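Side-chain contacts in KaiC-like domain-containing protein (Pyrococcus horikoshii, PDB 3BS4), which is of unknown function but carries a KaiC-like domain, a fold related to the RecA-type ATPases, and was crystallised with an unidentified peptide bound: residues E9-E13 with I14-K18; A168-R171 with Y172-A176. All blocks are in the same frame, centred on the assembly; numbering follows the deposited sequence.

Contact 1. Residues E9-E13 with I14-K18; sequences ELDRE and IGKIK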
loop_
_atom_site.group_PDB
_atom_site.type_symbol
_atom_site.label_atom_id
_atom_site.label_comp_id
_atom_site.label_asym_id
_atom_site.label_seq_id
_atom_site.Cartn_x
_atom_site.Cartn_y
_atom_site.Cartn_z
ATOM N N GLU A 9 14.642 -3.406 -12.846
ATOM C CA GLU A 9 15.735 -2.538 -12.418
ATOM C C GLU A 9 15.896 -2.499 -10.900
ATOM O O GLU A 9 17.006 -2.448 -10.390
ATOM C CB GLU A 9 15.543 -1.131 -12.982
ATOM C CG GLU A 9 15.799 -1.058 -14.486
ATOM C CD GLU A 9 17.277 -0.889 -14.833
ATOM O OE1 GLU A 9 18.158 -1.262 -14.019
ATOM O OE2 GLU A 9 17.568 -0.375 -15.937
ATOM N N LEU A 10 14.778 -2.527 -10.177
ATOM C CA LEU A 10 14.841 -2.581 -8.726
ATOM C C LEU A 10 15.364 -3.924 -8.216
ATOM O O LEU A 10 16.244 -3.970 -7.346
ATOM C CB LEU A 10 13.476 -2.263 -8.109
ATOM C CG LEU A 10 12.977 -0.825 -8.240
ATOM C CD1 LEU A 10 11.573 -0.716 -7.645
ATOM C CD2 LEU A 10 13.917 0.175 -7.555
ATOM N N ASP A 11 14.824 -5.017 -8.754
ATOM C CA ASP A 11 15.329 -6.350 -8.400
ATOM C C ASP A 11 16.850 -6.427 -8.615
ATOM O O ASP A 11 17.579 -6.913 -7.753
ATOM C CB ASP A 11 14.633 -7.437 -9.219
ATOM C CG ASP A 11 13.193 -7.676 -8.789
ATOM O OD1 ASP A 11 12.748 -7.074 -7.778
ATOM O OD2 ASP A 11 12.495 -8.467 -9.470
ATOM N N ARG A 12 17.319 -5.911 -9.747
ATOM C CA ARG A 12 18.749 -5.978 -10.080
ATOM C C ARG A 12 19.623 -5.100 -9.192
ATOM O O ARG A 12 20.663 -5.546 -8.700
ATOM C CB ARG A 12 18.981 -5.636 -11.553
ATOM C CG ARG A 12 20.381 -6.024 -12.060
ATOM C CD ARG A 12 20.577 -5.752 -13.550
ATOM N NE ARG A 12 19.338 -5.873 -14.326
ATOM C CZ ARG A 12 18.678 -4.843 -14.858
ATOM N NH1 ARG A 12 19.132 -3.602 -14.718
ATOM N NH2 ARG A 12 17.562 -5.054 -15.544
ATOM N N GLU A 13 19.206 -3.853 -8.984
ATOM C CA GLU A 13 20.058 -2.863 -8.327
ATOM C C GLU A 13 20.007 -2.871 -6.812
ATOM O O GLU A 13 21.021 -2.644 -6.163
ATOM C CB GLU A 13 19.770 -1.452 -8.861
ATOM C CG GLU A 13 19.997 -1.284 -10.359
ATOM C CD GLU A 13 21.433 -1.548 -10.805
ATOM O OE1 GLU A 13 22.374 -1.373 -10.005
ATOM O OE2 GLU A 13 21.615 -1.923 -11.978
ATOM N N ILE A 14 18.837 -3.116 -6.230
ATOM C CA ILE A 14 18.745 -3.157 -4.777
ATOM C C ILE A 14 18.348 -4.524 -4.204
ATOM O O ILE A 14 18.297 -4.694 -2.986
ATOM C CB ILE A 14 17.830 -2.035 -4.202
ATOM C CG1 ILE A 14 16.370 -2.231 -4.617
ATOM C CG2 ILE A 14 18.359 -0.641 -4.604
ATOM C CD1 ILE A 14 15.368 -1.409 -3.779
ATOM N N GLY A 15 18.075 -5.483 -5.085
ATOM C CA GLY A 15 17.711 -6.833 -4.672
ATOM C C GLY A 15 16.227 -6.955 -4.397
ATOM O O GLY A 15 15.534 -5.949 -4.232
ATOM N N LYS A 16 15.753 -8.193 -4.352
ATOM C CA LYS A 16 14.347 -8.483 -4.103
ATOM C C LYS A 16 13.933 -8.161 -2.663
ATOM O O LYS A 16 14.771 -7.934 -1.795
ATOM C CB LYS A 16 14.057 -9.936 -4.465
ATOM C CG LYS A 16 14.022 -10.148 -5.976
ATOM C CD LYS A 16 13.994 -11.610 -6.369
ATOM C CE LYS A 16 12.591 -12.175 -6.349
ATOM N NZ LYS A 16 12.540 -13.503 -7.045
ATOM N N ILE A 17 12.624 -8.113 -2.432
ATOM C CA ILE A 17 12.087 -7.705 -1.138
ATOM C C ILE A 17 12.123 -8.846 -0.128
ATOM O O ILE A 17 11.650 -9.940 -0.416
ATOM C CB ILE A 17 10.622 -7.256 -1.294
ATOM C CG1 ILE A 17 10.527 -6.089 -2.290
ATOM C CG2 ILE A 17 10.023 -6.884 0.078
ATOM C CD1 ILE A 17 9.126 -5.847 -2.826
ATOM N N LYS A 18 12.675 -8.576 1.051
ATOM C CA LYS A 18 12.624 -9.513 2.162
ATOM C C LYS A 18 11.168 -9.746 2.560
ATOM O O LYS A 18 10.430 -8.808 2.867
ATOM C CB LYS A 18 13.433 -8.976 3.343
ATOM C CG LYS A 18 13.389 -9.866 4.559
ATOM C CD LYS A 18 14.300 -9.355 5.659
ATOM C CE LYS A 18 14.670 -10.459 6.641
ATOM N NZ LYS A 18 13.507 -11.144 7.279
#
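L10 and I14 meet one helical turn apart, where the chain runs out of its N-terminal helix. The backbone bond from I14 N to L10 O is 2.9 Å long and nearly straight (160°). G15 N then divides itself weakly between L10 O and D11 O, and G15, with positive phi, is the first residue to leave helical backbone angles; a CB here would jam against the preceding carbonyl oxygen.

Apolar contact follows the same turn. I14 holds CG1 between its backbone N and carbonyl carbon (chi1 66°), which lays CG1 3.2 Å from L10 O; the extended chi2 (164°) then carries I14 CD1 to 4.3 Å from L10 CD2. With an alanine here, L10 CD2 would probably lose its apolar neighbour and a gap would open beside W5.

Among the polar side chains, D11 crosses K16, its OD1 3.8 Å from K16 CG; the carboxylate itself is bound by S4 OG and W5 N. R12 NH1 makes a salt bridge to E9 OE1, whereas E13 pairs with R252.

The helix rests through L10 on F239 of strand 238-244 and L250 of strand 247-252, while I17 reaches T184 and F186 of strand 184-190.

Contact 2. Residues A168-R171 with Y172-A176; sequences AEVR and YGHPA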
loop_
_atom_site.group_PDB
_atom_site.type_symbol
_atom_site.label_atom_id
_atom_site.label_comp_id
_atom_site.label_asym_id
_atom_site.label_seq_id
_atom_site.Cartn_x
_atom_site.Cartn_y
_atom_site.Cartn_z
ATOM N N ALA A 168 0.479 -0.521 15.835
ATOM C CA ALA A 168 1.608 -1.444 16.007
ATOM C C ALA A 168 1.364 -2.332 17.222
ATOM O O ALA A 168 1.635 -3.530 17.181
ATOM C CB ALA A 168 2.908 -0.681 16.144
ATOM N N GLU A 169 0.806 -1.749 18.278
ATOM C CA GLU A 169 0.509 -2.491 19.512
ATOM C C GLU A 169 -0.525 -3.594 19.265
ATOM O O GLU A 169 -0.378 -4.727 19.746
ATOM C CB GLU A 169 -0.001 -1.541 20.601
ATOM C CG GLU A 169 1.028 -0.542 21.126
ATOM C CD GLU A 169 0.378 0.550 21.972
ATOM O OE1 GLU A 169 -0.756 0.328 22.467
ATOM O OE2 GLU A 169 0.983 1.637 22.142
ATOM N N VAL A 170 -1.582 -3.262 18.534
ATOM C CA VAL A 170 -2.612 -4.246 18.190
ATOM C C VAL A 170 -2.040 -5.384 17.336
ATOM O O VAL A 170 -2.333 -6.557 17.579
ATOM C CB VAL A 170 -3.809 -3.577 17.475
ATOM C CG1 VAL A 170 -4.714 -4.632 16.826
ATOM C CG2 VAL A 170 -4.583 -2.721 18.453
ATOM N N ARG A 171 -1.227 -5.042 16.344
ATOM C CA ARG A 171 -0.617 -6.034 15.462
ATOM C C ARG A 171 0.339 -6.987 16.182
ATOM O O ARG A 171 0.502 -8.136 15.780
ATOM C CB ARG A 171 0.102 -5.343 14.309
ATOM C CG ARG A 171 -0.855 -4.551 13.408
ATOM C CD ARG A 171 -0.196 -4.140 12.100
ATOM N NE ARG A 171 0.797 -3.086 12.285
ATOM C CZ ARG A 171 0.604 -1.801 11.987
ATOM N NH1 ARG A 171 -0.545 -1.387 11.455
ATOM N NH2 ARG A 171 1.580 -0.933 12.202
ATOM N N TYR A 172 0.947 -6.516 17.266
ATOM C CA TYR A 172 1.874 -7.344 18.033
ATOM C C TYR A 172 1.202 -8.593 18.605
ATOM O O TYR A 172 1.833 -9.651 18.684
ATOM C CB TYR A 172 2.488 -6.532 19.177
ATOM C CG TYR A 172 3.448 -7.336 20.023
ATOM C CD1 TYR A 172 4.740 -7.586 19.581
ATOM C CD2 TYR A 172 3.056 -7.859 21.251
ATOM C CE1 TYR A 172 5.619 -8.329 20.349
ATOM C CE2 TYR A 172 3.934 -8.617 22.030
ATOM C CZ TYR A 172 5.219 -8.838 21.566
ATOM O OH TYR A 172 6.116 -9.586 22.311
ATOM N N GLY A 173 -0.060 -8.472 19.011
ATOM C CA GLY A 173 -0.738 -9.572 19.711
ATOM C C GLY A 173 -2.014 -10.153 19.116
ATOM O O GLY A 173 -2.469 -11.225 19.537
ATOM N N HIS A 174 -2.598 -9.464 18.141
ATOM C CA HIS A 174 -3.899 -9.870 17.609
ATOM C C HIS A 174 -3.836 -11.146 16.756
ATOM O O HIS A 174 -2.875 -11.344 16.005
ATOM C CB HIS A 174 -4.509 -8.729 16.789
ATOM C CG HIS A 174 -5.985 -8.855 16.608
ATOM N ND1 HIS A 174 -6.548 -9.667 15.646
ATOM C CD2 HIS A 174 -7.016 -8.293 17.278
ATOM C CE1 HIS A 174 -7.863 -9.590 15.725
ATOM N NE2 HIS A 174 -8.175 -8.766 16.711
ATOM N N PRO A 175 -4.862 -12.027 16.882
ATOM C CA PRO A 175 -4.923 -13.257 16.079
ATOM C C PRO A 175 -4.791 -13.051 14.578
ATOM O O PRO A 175 -4.247 -13.914 13.895
ATOM C CB PRO A 175 -6.315 -13.827 16.394
ATOM C CG PRO A 175 -6.683 -13.254 17.690
ATOM C CD PRO A 175 -5.995 -11.925 17.820
ATOM N N ALA A 176 -5.258 -11.910 14.071
ATOM C CA ALA A 176 -5.149 -11.614 12.636
ATOM C C ALA A 176 -3.710 -11.702 12.136
ATOM O O ALA A 176 -3.465 -11.985 10.968
ATOM C CB ALA A 176 -5.743 -10.225 12.322
#
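Y172 N bonds to A168 O at 3.1 Å, four residues back as in a regular helix, with a weak second bond to E169 O. From about 172-173 the bonding of the long helix 157-173 weakens, a worked example of how one helix gives way to another within a few residues. G173 N reaches back three residues to V170 O, approaching from above the carbonyl plane, and H174 N reaches back four residues to the same oxygen at 3.0 Å, nearly along the C=O axis. Two donors thus grip V170 O.

The side chains follow this turn. V170 and H174 lie side by side and point the same way, with V170 CG1 4.1 Å from H174 CB; that CB also sits 3.2 Å from V170 O. H174 turns its ring with CG opposite the backbone N (chi1 -160°), and this together with chi2 (-81°) puts ND1 beside A176 N. There it accepts A176 N at 3.0 Å in an almost straight bond (170°), the donor lying close to the ring plane. H174 is therefore the N-cap of helix 175-178, and this bond fixes the rotation of its imidazole and is consistent with an unprotonated ND1. P175 CD lies over one face of the same ring, toward its rim. Farther round the turn, Y172 sets CB 3.4 Å from E169 O, and its ring makes a cation-pi contact with K178.

Helix 115-132 packs against the junction: V170 and H174 touch A120, H174 and P175 touch E124, and K127 NZ bonds to A176 O, joining the short helix 175-178 to its longer neighbour.

In the fold
Both contacts mark helix ends, by different means. In contact 1 a glycine with positive phi releases the chain into the loop before strand 22-27; in contact 2 a histidine starts a new helix almost at once. Their centres lie 29 Å apart, with nearest atoms about 15 Å apart, so neither touches the other. Contact 1 is partly buried against the antiparallel strands 238-244 and 247-252, and contact 2 lies at the surface against helix 115-132, their centres about 18 Å and 19 Å from that of the chain. The bound peptide approaches contact 2, where R171 packs on one of its apolar side chains. With the function unknown, neither contact is tied here to a catalytic role.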